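Local coordinates for protein homospermidine synthase (PDB 2PH5) that binds NAD in a Rossmann-type domain and probably makes the polyamine homospermidine, at residues 248-256 / 263-271; 398-409 / 425-434. One frame throughout, in Å; residues are numbered along the deposited sequence.

Interaction 1: 248-256 / 263-271; sequences AHWPHDAYS and CAIYLSRPS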
loop_
_atom_site.group_PDB
_atom_site.type_symbol
_atom_site.label_atom_id
_atom_site.label_comp_id
_atom_site.label_asym_id
_atom_site.label_seq_id
_atom_site.Cartn_x
_atom_site.Cartn_y
_atom_site.Cartn_z
ATOM N N ALA A 248 -12.734 -27.109 -5.895
ATOM C CA ALA A 248 -13.042 -28.143 -4.918
ATOM C C ALA A 248 -13.099 -27.606 -3.491
ATOM O O ALA A 248 -13.255 -28.374 -2.542
ATOM C CB ALA A 248 -11.997 -29.260 -5.021
ATOM N N HIS A 249 -12.983 -26.290 -3.344
ATOM C CA HIS A 249 -13.008 -25.647 -2.023
ATOM C C HIS A 249 -14.040 -24.522 -1.979
ATOM O O HIS A 249 -14.249 -23.830 -2.968
ATOM C CB HIS A 249 -11.621 -25.086 -1.713
ATOM C CG HIS A 249 -10.557 -26.133 -1.613
ATOM N ND1 HIS A 249 -10.270 -26.789 -0.436
ATOM C CD2 HIS A 249 -9.727 -26.655 -2.548
ATOM C CE1 HIS A 249 -9.306 -27.668 -0.649
ATOM N NE2 HIS A 249 -8.959 -27.607 -1.922
ATOM N N TRP A 250 -14.692 -24.332 -0.841
ATOM C CA TRP A 250 -15.693 -23.271 -0.749
ATOM C C TRP A 250 -15.234 -22.206 0.248
ATOM O O TRP A 250 -15.091 -22.482 1.435
ATOM C CB TRP A 250 -17.047 -23.872 -0.350
ATOM C CG TRP A 250 -18.144 -22.871 -0.251
ATOM C CD1 TRP A 250 -18.610 -22.272 0.887
ATOM C CD2 TRP A 250 -18.879 -22.295 -1.337
ATOM N NE1 TRP A 250 -19.586 -21.357 0.577
ATOM C CE2 TRP A 250 -19.771 -21.349 -0.781
ATOM C CE3 TRP A 250 -18.870 -22.482 -2.727
ATOM C CZ2 TRP A 250 -20.648 -20.592 -1.564
ATOM C CZ3 TRP A 250 -19.743 -21.727 -3.510
ATOM C CH2 TRP A 250 -20.620 -20.792 -2.922
ATOM N N PRO A 251 -14.995 -20.970 -0.226
ATOM C CA PRO A 251 -14.542 -19.883 0.651
ATOM C C PRO A 251 -15.427 -19.726 1.886
ATOM O O PRO A 251 -16.649 -19.741 1.781
ATOM C CB PRO A 251 -14.599 -18.653 -0.261
ATOM C CG PRO A 251 -14.434 -19.221 -1.639
ATOM C CD PRO A 251 -15.292 -20.458 -1.577
ATOM N N HIS A 252 -14.809 -19.573 3.053
ATOM C CA HIS A 252 -15.556 -19.424 4.299
ATOM C C HIS A 252 -16.539 -18.258 4.271
ATOM O O HIS A 252 -17.652 -18.365 4.788
ATOM C CB HIS A 252 -14.594 -19.235 5.478
ATOM C CG HIS A 252 -13.677 -18.062 5.326
ATOM N ND1 HIS A 252 -12.655 -18.031 4.401
ATOM C CD2 HIS A 252 -13.655 -16.859 5.950
ATOM C CE1 HIS A 252 -12.045 -16.859 4.460
ATOM N NE2 HIS A 252 -12.633 -16.130 5.391
ATOM N N ASP A 253 -16.115 -17.148 3.669
ATOM C CA ASP A 253 -16.936 -15.939 3.585
ATOM C C ASP A 253 -17.642 -15.757 2.239
ATOM O O ASP A 253 -17.909 -14.635 1.807
ATOM C CB ASP A 253 -16.075 -14.705 3.893
ATOM C CG ASP A 253 -14.713 -14.743 3.201
ATOM O OD1 ASP A 253 -14.526 -15.575 2.289
ATOM O OD2 ASP A 253 -13.833 -13.930 3.566
ATOM N N ALA A 254 -17.958 -16.873 1.590
ATOM C CA ALA A 254 -18.624 -16.839 0.297
ATOM C C ALA A 254 -20.118 -17.118 0.383
ATOM O O ALA A 254 -20.599 -17.721 1.342
ATOM C CB ALA A 254 -17.973 -17.833 -0.648
ATOM N N TYR A 255 -20.839 -16.667 -0.638
ATOM C CA TYR A 255 -22.275 -16.854 -0.734
ATOM C C TYR A 255 -22.750 -16.647 -2.175
ATOM O O TYR A 255 -22.092 -15.974 -2.976
ATOM C CB TYR A 255 -23.013 -15.884 0.193
ATOM C CG TYR A 255 -22.776 -14.423 -0.117
ATOM C CD1 TYR A 255 -21.595 -13.790 0.274
ATOM C CD2 TYR A 255 -23.735 -13.671 -0.805
ATOM C CE1 TYR A 255 -21.375 -12.441 -0.009
ATOM C CE2 TYR A 255 -23.527 -12.322 -1.096
ATOM C CZ TYR A 255 -22.342 -11.715 -0.691
ATOM O OH TYR A 255 -22.123 -10.384 -0.957
ATOM N N SER A 256 -23.896 -17.238 -2.496
ATOM C CA SER A 256 -24.468 -17.131 -3.827
ATOM C C SER A 256 -25.877 -16.579 -3.762
ATOM O O SER A 256 -26.500 -16.573 -2.705
ATOM C CB SER A 256 -24.494 -18.496 -4.513
ATOM O OG SER A 256 -23.236 -18.804 -5.080
ATOM N N CYS A 263 -23.785 -18.634 -12.115
ATOM C CA CYS A 263 -22.342 -18.832 -12.243
ATOM C C CYS A 263 -21.495 -18.037 -11.251
ATOM O O CYS A 263 -20.336 -18.382 -11.016
ATOM C CB CYS A 263 -21.893 -18.437 -13.644
ATOM S SG CYS A 263 -21.944 -16.640 -13.905
ATOM N N ALA A 264 -22.060 -16.974 -10.680
ATOM C CA ALA A 264 -21.309 -16.124 -9.758
ATOM C C ALA A 264 -21.360 -16.472 -8.282
ATOM O O ALA A 264 -22.351 -16.988 -7.759
ATOM C CB ALA A 264 -21.717 -14.665 -9.942
ATOM N N ILE A 265 -20.263 -16.153 -7.619
ATOM C CA ILE A 265 -20.117 -16.384 -6.203
ATOM C C ILE A 265 -19.631 -15.052 -5.647
ATOM O O ILE A 265 -18.963 -14.285 -6.341
ATOM C CB ILE A 265 -19.090 -17.516 -5.951
ATOM C CG1 ILE A 265 -18.817 -17.666 -4.461
ATOM C CG2 ILE A 265 -17.794 -17.236 -6.703
ATOM C CD1 ILE A 265 -17.696 -18.640 -4.167
ATOM N N TYR A 266 -19.998 -14.747 -4.413
ATOM C CA TYR A 266 -19.573 -13.490 -3.828
ATOM C C TYR A 266 -18.851 -13.723 -2.525
ATOM O O TYR A 266 -18.920 -14.804 -1.946
ATOM C CB TYR A 266 -20.775 -12.565 -3.616
ATOM C CG TYR A 266 -21.444 -12.169 -4.911
ATOM C CD1 TYR A 266 -22.256 -13.072 -5.601
ATOM C CD2 TYR A 266 -21.203 -10.925 -5.495
ATOM C CE1 TYR A 266 -22.802 -12.753 -6.840
ATOM C CE2 TYR A 266 -21.745 -10.598 -6.737
ATOM C CZ TYR A 266 -22.538 -11.517 -7.402
ATOM O OH TYR A 266 -23.041 -11.212 -8.640
ATOM N N LEU A 267 -18.128 -12.705 -2.087
ATOM C CA LEU A 267 -17.380 -12.762 -0.844
ATOM C C LEU A 267 -17.846 -11.585 0.005
ATOM O O LEU A 267 -18.166 -10.523 -0.526
ATOM C CB LEU A 267 -15.882 -12.662 -1.139
ATOM C CG LEU A 267 -15.011 -13.924 -1.073
ATOM C CD1 LEU A 267 -15.673 -15.095 -1.769
ATOM C CD2 LEU A 267 -13.656 -13.620 -1.689
ATOM N N SER A 268 -17.911 -11.780 1.318
ATOM C CA SER A 268 -18.345 -10.715 2.221
ATOM C C SER A 268 -17.457 -9.480 2.081
ATOM O O SER A 268 -17.924 -8.405 1.709
ATOM C CB SER A 268 -18.307 -11.195 3.675
ATOM O OG SER A 268 -19.003 -12.420 3.825
ATOM N N ARG A 269 -16.175 -9.644 2.377
ATOM C CA ARG A 269 -15.202 -8.557 2.298
ATOM C C ARG A 269 -15.267 -7.774 0.980
ATOM O O ARG A 269 -15.627 -8.330 -0.058
ATOM C CB ARG A 269 -13.801 -9.141 2.503
ATOM C CG ARG A 269 -13.706 -9.996 3.759
ATOM C CD ARG A 269 -12.326 -10.560 3.970
ATOM N NE ARG A 269 -11.338 -9.506 4.152
ATOM C CZ ARG A 269 -10.064 -9.726 4.454
ATOM N NH1 ARG A 269 -9.624 -10.970 4.609
ATOM N NH2 ARG A 269 -9.230 -8.705 4.598
ATOM N N PRO A 270 -14.946 -6.463 1.013
ATOM C CA PRO A 270 -14.964 -5.616 -0.193
ATOM C C PRO A 270 -13.878 -6.116 -1.143
ATOM O O PRO A 270 -12.845 -6.614 -0.694
ATOM C CB PRO A 270 -14.634 -4.221 0.339
ATOM C CG PRO A 270 -15.068 -4.267 1.764
ATOM C CD PRO A 270 -14.670 -5.656 2.213
ATOM N N SER A 271 -14.101 -5.969 -2.446
ATOM C CA SER A 271 -13.139 -6.450 -3.434
ATOM C C SER A 271 -11.726 -5.900 -3.204
ATOM O O SER A 271 -10.726 -6.614 -3.389
ATOM C CB SER A 271 -13.625 -6.137 -4.858
ATOM O OG SER A 271 -13.585 -4.751 -5.151
#
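Tyr255 and Tyr266 face each other as the hydrogen-bonded pair of a short antiparallel hairpin. Tyr266 N gives its proton to Tyr255 O at 2.8 Å, and Tyr255 N returns one to Tyr266 O at 3.0 Å. Two residues toward the open end of the hairpin, where a type I turn from Pro251 to Ala254 leads into the strand, Asp253 O takes two donors from one residue: Ser268 N, 2.9 Å away, and Ser268 OG, at 3.2 Å and tilted 35° from the carbonyl plane. At the other end Ser256 OG makes a weak bond to Ala264 O.

The aromatic contact is carried by a methylene. With chi1 at 61°, the Tyr255 ring is folded back across the neighbouring strand, and Tyr266 CB sits under its face, 3.7 Å from the Tyr255 ring centroid, in a CH-pi contact. The two tyrosine rings themselves meet obliquely, their planes 34° apart.

Apolar groups fill the face that carries Ala254 and Leu267. Leu267 CD1 touches the methyl of Ala254 and Pro251 CB, while Ile265 CD1 lies 3.6 Å from Ala254 CB, reaches the CD edge of the Pro251 ring, and makes a CH-pi contact over the six-membered ring of Trp250, 4.1 Å from its centroid.

Charge plays a lesser part between the segments. Asp253 OD2 lies against the aliphatic Arg269 CD at 3.7 Å, and the carboxylate's salt bridge is made instead by OD1 with Arg470. Backbone bonds therefore set the register of this edge strand and the side chains clothe its faces, while Asp253 joins the hairpin, through its carbonyl, to the C-terminal tail, through its carboxylate.

Interaction 2: 398-409 / 425-434; sequences ASMISGIIWAIE and YIIDIAKPYL
Two helices that follow one another in the chain, 391-408 and 423-430, cross here within the region of the saccharopine dehydrogenase C-terminal family, the first of them also packing on the parallel Rossmann-type sheet. Their stretches 398-408 and 425-430 come within 8.7 Å, axis to axis, with directions at 126°. At one end Trp406 and Tyr425 form an edge-to-face pair, the indole edge directed at the phenol face with planes at 89°. The touching atom is Trp406 CD1, 3.4 Å from Tyr425 CE2 and lying above the rim of the phenol. Both side chains leave their helices with CG trans to the backbone N (chi1 180° in Tyr425), which carries the tyrosine across the end of the facing helix. Its hydroxyl arrives near Ile405 O and the carboxylate of Glu409, the first residue beyond the helix; the position of this hydroxyl is less certain than the rest.

Small residues occupy the crossing itself. Ser402 OG turns back along its own helix and donates to Ala398 O at 2.7 Å, so that this carbonyl is gripped from opposite faces of its plane by Ser402 OG and Ser402 N. Satisfied in this way, the hydroxyl can lie among carbon atoms, with Ala430 CB 3.4 Å from Ser402 OG and Ile429 CG2 close by. Ile405 CD1 and Ile429 CG2 meet tip to tip at 3.7 Å. Farther on, the methyl of Ala398, about 10 Å from the bound NAD, is pressed on Tyr433 CB in the 3-10 segment and also touches Leu434 CD2.

Around this pair, helix 158-176 packs on Ile426 and Ile427, helix 23-35 lies against Ile401 and Tyr433, and strand 86-89 receives Ile404 and Ala407 from the far side of the first helix.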
loop_
_atom_site.group_PDB
_atom_site.type_symbol
_atom_site.label_atom_id
_atom_site.label_comp_id
_atom_site.label_asym_id
_atom_site.label_seq_id
_atom_site.Cartn_x
_atom_site.Cartn_y
_atom_site.Cartn_z
ATOM N N ALA A 398 -8.465 2.855 -27.650
ATOM C CA ALA A 398 -8.052 2.075 -28.813
ATOM C C ALA A 398 -9.178 1.074 -29.100
ATOM O O ALA A 398 -9.607 0.907 -30.245
ATOM C CB ALA A 398 -6.738 1.345 -28.527
ATOM N N SER A 399 -9.676 0.443 -28.039
ATOM C CA SER A 399 -10.758 -0.530 -28.143
ATOM C C SER A 399 -12.056 0.108 -28.642
ATOM O O SER A 399 -12.761 -0.453 -29.487
ATOM C CB SER A 399 -11.005 -1.177 -26.779
ATOM O OG SER A 399 -9.778 -1.610 -26.216
HETATM N N MSE A 400 -12.369 1.282 -28.109
HETATM C CA MSE A 400 -13.577 1.986 -28.505
HETATM C C MSE A 400 -13.574 2.418 -29.964
HETATM O O MSE A 400 -14.546 2.181 -30.683
HETATM C CB MSE A 400 -13.784 3.203 -27.617
HETATM C CG MSE A 400 -13.947 2.839 -26.167
HETATM SE SE MSE A 400 -15.162 4.036 -25.311
HETATM C CE MSE A 400 -16.813 3.127 -25.778
ATOM N N ILE A 401 -12.489 3.052 -30.398
ATOM C CA ILE A 401 -12.405 3.503 -31.777
ATOM C C ILE A 401 -12.533 2.275 -32.684
ATOM O O ILE A 401 -13.074 2.378 -33.777
ATOM C CB ILE A 401 -11.057 4.258 -32.076
ATOM C CG1 ILE A 401 -11.172 5.085 -33.366
ATOM C CG2 ILE A 401 -9.915 3.257 -32.281
ATOM C CD1 ILE A 401 -12.193 6.216 -33.317
ATOM N N SER A 402 -12.051 1.114 -32.233
ATOM C CA SER A 402 -12.162 -0.099 -33.043
ATOM C C SER A 402 -13.626 -0.521 -33.072
ATOM O O SER A 402 -14.169 -0.837 -34.129
ATOM C CB SER A 402 -11.334 -1.247 -32.457
ATOM O OG SER A 402 -9.978 -0.894 -32.288
ATOM N N GLY A 403 -14.250 -0.536 -31.898
ATOM C CA GLY A 403 -15.648 -0.904 -31.802
ATOM C C GLY A 403 -16.526 0.036 -32.608
ATOM O O GLY A 403 -17.499 -0.395 -33.232
ATOM N N ILE A 404 -16.185 1.323 -32.597
ATOM C CA ILE A 404 -16.945 2.321 -33.343
ATOM C C ILE A 404 -16.858 2.005 -34.837
ATOM O O ILE A 404 -17.861 2.048 -35.545
ATOM C CB ILE A 404 -16.408 3.774 -33.079
ATOM C CG1 ILE A 404 -16.701 4.184 -31.629
ATOM C CG2 ILE A 404 -17.048 4.768 -34.051
ATOM C CD1 ILE A 404 -16.171 5.567 -31.235
ATOM N N ILE A 405 -15.666 1.677 -35.318
ATOM C CA ILE A 405 -15.505 1.355 -36.728
ATOM C C ILE A 405 -16.287 0.096 -37.086
ATOM O O ILE A 405 -16.829 -0.013 -38.183
ATOM C CB ILE A 405 -14.030 1.120 -37.094
ATOM C CG1 ILE A 405 -13.212 2.373 -36.779
ATOM C CG2 ILE A 405 -13.912 0.768 -38.582
ATOM C CD1 ILE A 405 -11.721 2.135 -36.803
ATOM N N TRP A 406 -16.342 -0.850 -36.152
ATOM C CA TRP A 406 -17.051 -2.102 -36.381
ATOM C C TRP A 406 -18.539 -1.850 -36.558
ATOM O O TRP A 406 -19.166 -2.373 -37.477
ATOM C CB TRP A 406 -16.846 -3.066 -35.206
ATOM C CG TRP A 406 -17.469 -4.418 -35.436
ATOM C CD1 TRP A 406 -16.930 -5.466 -36.139
ATOM C CD2 TRP A 406 -18.771 -4.848 -35.017
ATOM N NE1 TRP A 406 -17.818 -6.514 -36.180
ATOM C CE2 TRP A 406 -18.954 -6.163 -35.502
ATOM C CE3 TRP A 406 -19.800 -4.251 -34.280
ATOM C CZ2 TRP A 406 -20.127 -6.892 -35.274
ATOM C CZ3 TRP A 406 -20.974 -4.980 -34.054
ATOM C CH2 TRP A 406 -21.124 -6.283 -34.550
ATOM N N ALA A 407 -19.100 -1.043 -35.668
ATOM C CA ALA A 407 -20.518 -0.739 -35.711
ATOM C C ALA A 407 -20.922 -0.028 -36.999
ATOM O O ALA A 407 -21.990 -0.297 -37.544
ATOM C CB ALA A 407 -20.905 0.098 -34.492
ATOM N N ILE A 408 -20.079 0.871 -37.493
ATOM C CA ILE A 408 -20.399 1.589 -38.721
ATOM C C ILE A 408 -20.620 0.646 -39.912
ATOM O O ILE A 408 -21.535 0.853 -40.702
ATOM C CB ILE A 408 -19.297 2.619 -39.071
ATOM C CG1 ILE A 408 -19.281 3.717 -38.008
ATOM C CG2 ILE A 408 -19.538 3.211 -40.459
ATOM C CD1 ILE A 408 -18.171 4.720 -38.172
ATOM N N GLU A 409 -19.799 -0.387 -40.049
ATOM C CA GLU A 409 -19.992 -1.292 -41.167
ATOM C C GLU A 409 -20.924 -2.460 -40.818
ATOM O O GLU A 409 -21.087 -3.400 -41.596
ATOM C CB GLU A 409 -18.646 -1.799 -41.690
ATOM C CG GLU A 409 -17.847 -2.625 -40.717
ATOM C CD GLU A 409 -16.621 -3.242 -41.370
ATOM O OE1 GLU A 409 -15.702 -2.481 -41.755
ATOM O OE2 GLU A 409 -16.580 -4.486 -41.501
ATOM N N TYR A 425 -10.913 -8.822 -36.031
ATOM C CA TYR A 425 -11.285 -7.540 -36.612
ATOM C C TYR A 425 -10.900 -6.421 -35.655
ATOM O O TYR A 425 -10.244 -5.445 -36.040
ATOM C CB TYR A 425 -12.788 -7.504 -36.843
ATOM C CG TYR A 425 -13.326 -6.227 -37.444
ATOM C CD1 TYR A 425 -13.772 -6.202 -38.767
ATOM C CD2 TYR A 425 -13.469 -5.067 -36.672
ATOM C CE1 TYR A 425 -14.361 -5.066 -39.307
ATOM C CE2 TYR A 425 -14.055 -3.921 -37.201
ATOM C CZ TYR A 425 -14.503 -3.930 -38.521
ATOM O OH TYR A 425 -15.123 -2.820 -39.044
ATOM N N ILE A 426 -11.314 -6.565 -34.401
ATOM C CA ILE A 426 -11.027 -5.563 -33.388
ATOM C C ILE A 426 -9.533 -5.470 -33.107
ATOM O O ILE A 426 -8.959 -4.390 -33.206
ATOM C CB ILE A 426 -11.837 -5.848 -32.061
ATOM C CG1 ILE A 426 -13.113 -5.008 -32.038
ATOM C CG2 ILE A 426 -11.044 -5.426 -30.824
ATOM C CD1 ILE A 426 -14.011 -5.193 -33.199
ATOM N N ILE A 427 -8.902 -6.599 -32.792
ATOM C CA ILE A 427 -7.472 -6.607 -32.490
ATOM C C ILE A 427 -6.573 -6.012 -33.573
ATOM O O ILE A 427 -5.573 -5.367 -33.257
ATOM C CB ILE A 427 -6.966 -8.026 -32.196
ATOM C CG1 ILE A 427 -7.692 -8.598 -30.980
ATOM C CG2 ILE A 427 -5.468 -7.995 -31.944
ATOM C CD1 ILE A 427 -7.544 -7.761 -29.735
ATOM N N ASP A 428 -6.919 -6.241 -34.839
ATOM C CA ASP A 428 -6.128 -5.729 -35.955
ATOM C C ASP A 428 -6.213 -4.213 -36.093
ATOM O O ASP A 428 -5.326 -3.584 -36.673
ATOM C CB ASP A 428 -6.562 -6.375 -37.277
ATOM C CG ASP A 428 -6.067 -7.810 -37.423
ATOM O OD1 ASP A 428 -4.934 -8.106 -36.981
ATOM O OD2 ASP A 428 -6.801 -8.638 -37.998
ATOM N N ILE A 429 -7.281 -3.625 -35.567
ATOM C CA ILE A 429 -7.441 -2.182 -35.651
ATOM C C ILE A 429 -6.803 -1.494 -34.458
ATOM O O ILE A 429 -6.195 -0.429 -34.587
ATOM C CB ILE A 429 -8.931 -1.783 -35.714
ATOM C CG1 ILE A 429 -9.583 -2.429 -36.944
ATOM C CG2 ILE A 429 -9.067 -0.264 -35.738
ATOM C CD1 ILE A 429 -11.051 -2.085 -37.138
ATOM N N ALA A 430 -6.927 -2.126 -33.297
ATOM C CA ALA A 430 -6.406 -1.588 -32.041
ATOM C C ALA A 430 -4.918 -1.825 -31.817
ATOM O O ALA A 430 -4.252 -1.028 -31.167
ATOM C CB ALA A 430 -7.194 -2.178 -30.887
ATOM N N LYS A 431 -4.419 -2.935 -32.352
ATOM C CA LYS A 431 -3.021 -3.342 -32.212
ATOM C C LYS A 431 -1.997 -2.216 -32.330
ATOM O O LYS A 431 -1.028 -2.174 -31.585
ATOM C CB LYS A 431 -2.712 -4.436 -33.238
ATOM C CG LYS A 431 -1.820 -5.550 -32.725
ATOM C CD LYS A 431 -2.168 -6.885 -33.394
ATOM C CE LYS A 431 -1.397 -8.058 -32.768
ATOM N NZ LYS A 431 -1.804 -9.402 -33.282
ATOM N N PRO A 432 -2.193 -1.295 -33.286
ATOM C CA PRO A 432 -1.249 -0.181 -33.457
ATOM C C PRO A 432 -1.293 0.807 -32.303
ATOM O O PRO A 432 -0.500 1.742 -32.245
ATOM C CB PRO A 432 -1.713 0.466 -34.761
ATOM C CG PRO A 432 -2.269 -0.690 -35.524
ATOM C CD PRO A 432 -3.079 -1.404 -34.458
ATOM N N TYR A 433 -2.223 0.585 -31.382
ATOM C CA TYR A 433 -2.404 1.468 -30.238
ATOM C C TYR A 433 -2.065 0.793 -28.915
ATOM O O TYR A 433 -2.097 1.435 -27.866
ATOM C CB TYR A 433 -3.863 1.928 -30.184
ATOM C CG TYR A 433 -4.274 2.891 -31.273
ATOM C CD1 TYR A 433 -3.902 4.231 -31.215
ATOM C CD2 TYR A 433 -5.060 2.469 -32.347
ATOM C CE1 TYR A 433 -4.303 5.133 -32.191
ATOM C CE2 TYR A 433 -5.468 3.365 -33.337
ATOM C CZ TYR A 433 -5.084 4.700 -33.250
ATOM O OH TYR A 433 -5.479 5.607 -34.211
ATOM N N LEU A 434 -1.726 -0.491 -28.966
ATOM C CA LEU A 434 -1.454 -1.253 -27.752
ATOM C C LEU A 434 0.004 -1.607 -27.458
ATOM O O LEU A 434 0.284 -2.436 -26.591
ATOM C CB LEU A 434 -2.307 -2.529 -27.781
ATOM C CG LEU A 434 -3.807 -2.285 -28.011
ATOM C CD1 LEU A 434 -4.564 -3.608 -28.067
ATOM C CD2 LEU A 434 -4.343 -1.425 -26.893
#

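In the fold
From the N terminus the chain first builds six strands of the parallel, NAD-binding Rossmann-type sheet and then enters the region where both contacts lie. Interaction 1 comes first and closes a loop of only six residues, a hairpin that adds strand 254-255 to the edge of the three-stranded sheet completed by 238-242. Interaction 2 opens well after it has closed and spans fifteen residues, among them the short strand 415-416, which completes the parallel sheet at its margin. The two follow in series, neither nesting nor crossing. About 22 Å separates their nearest atoms, on opposite sides of the chain's centre: 248-256/263-271 reaches the second subunit, whereas 398-409/425-434 packs beside the nucleotide-binding part.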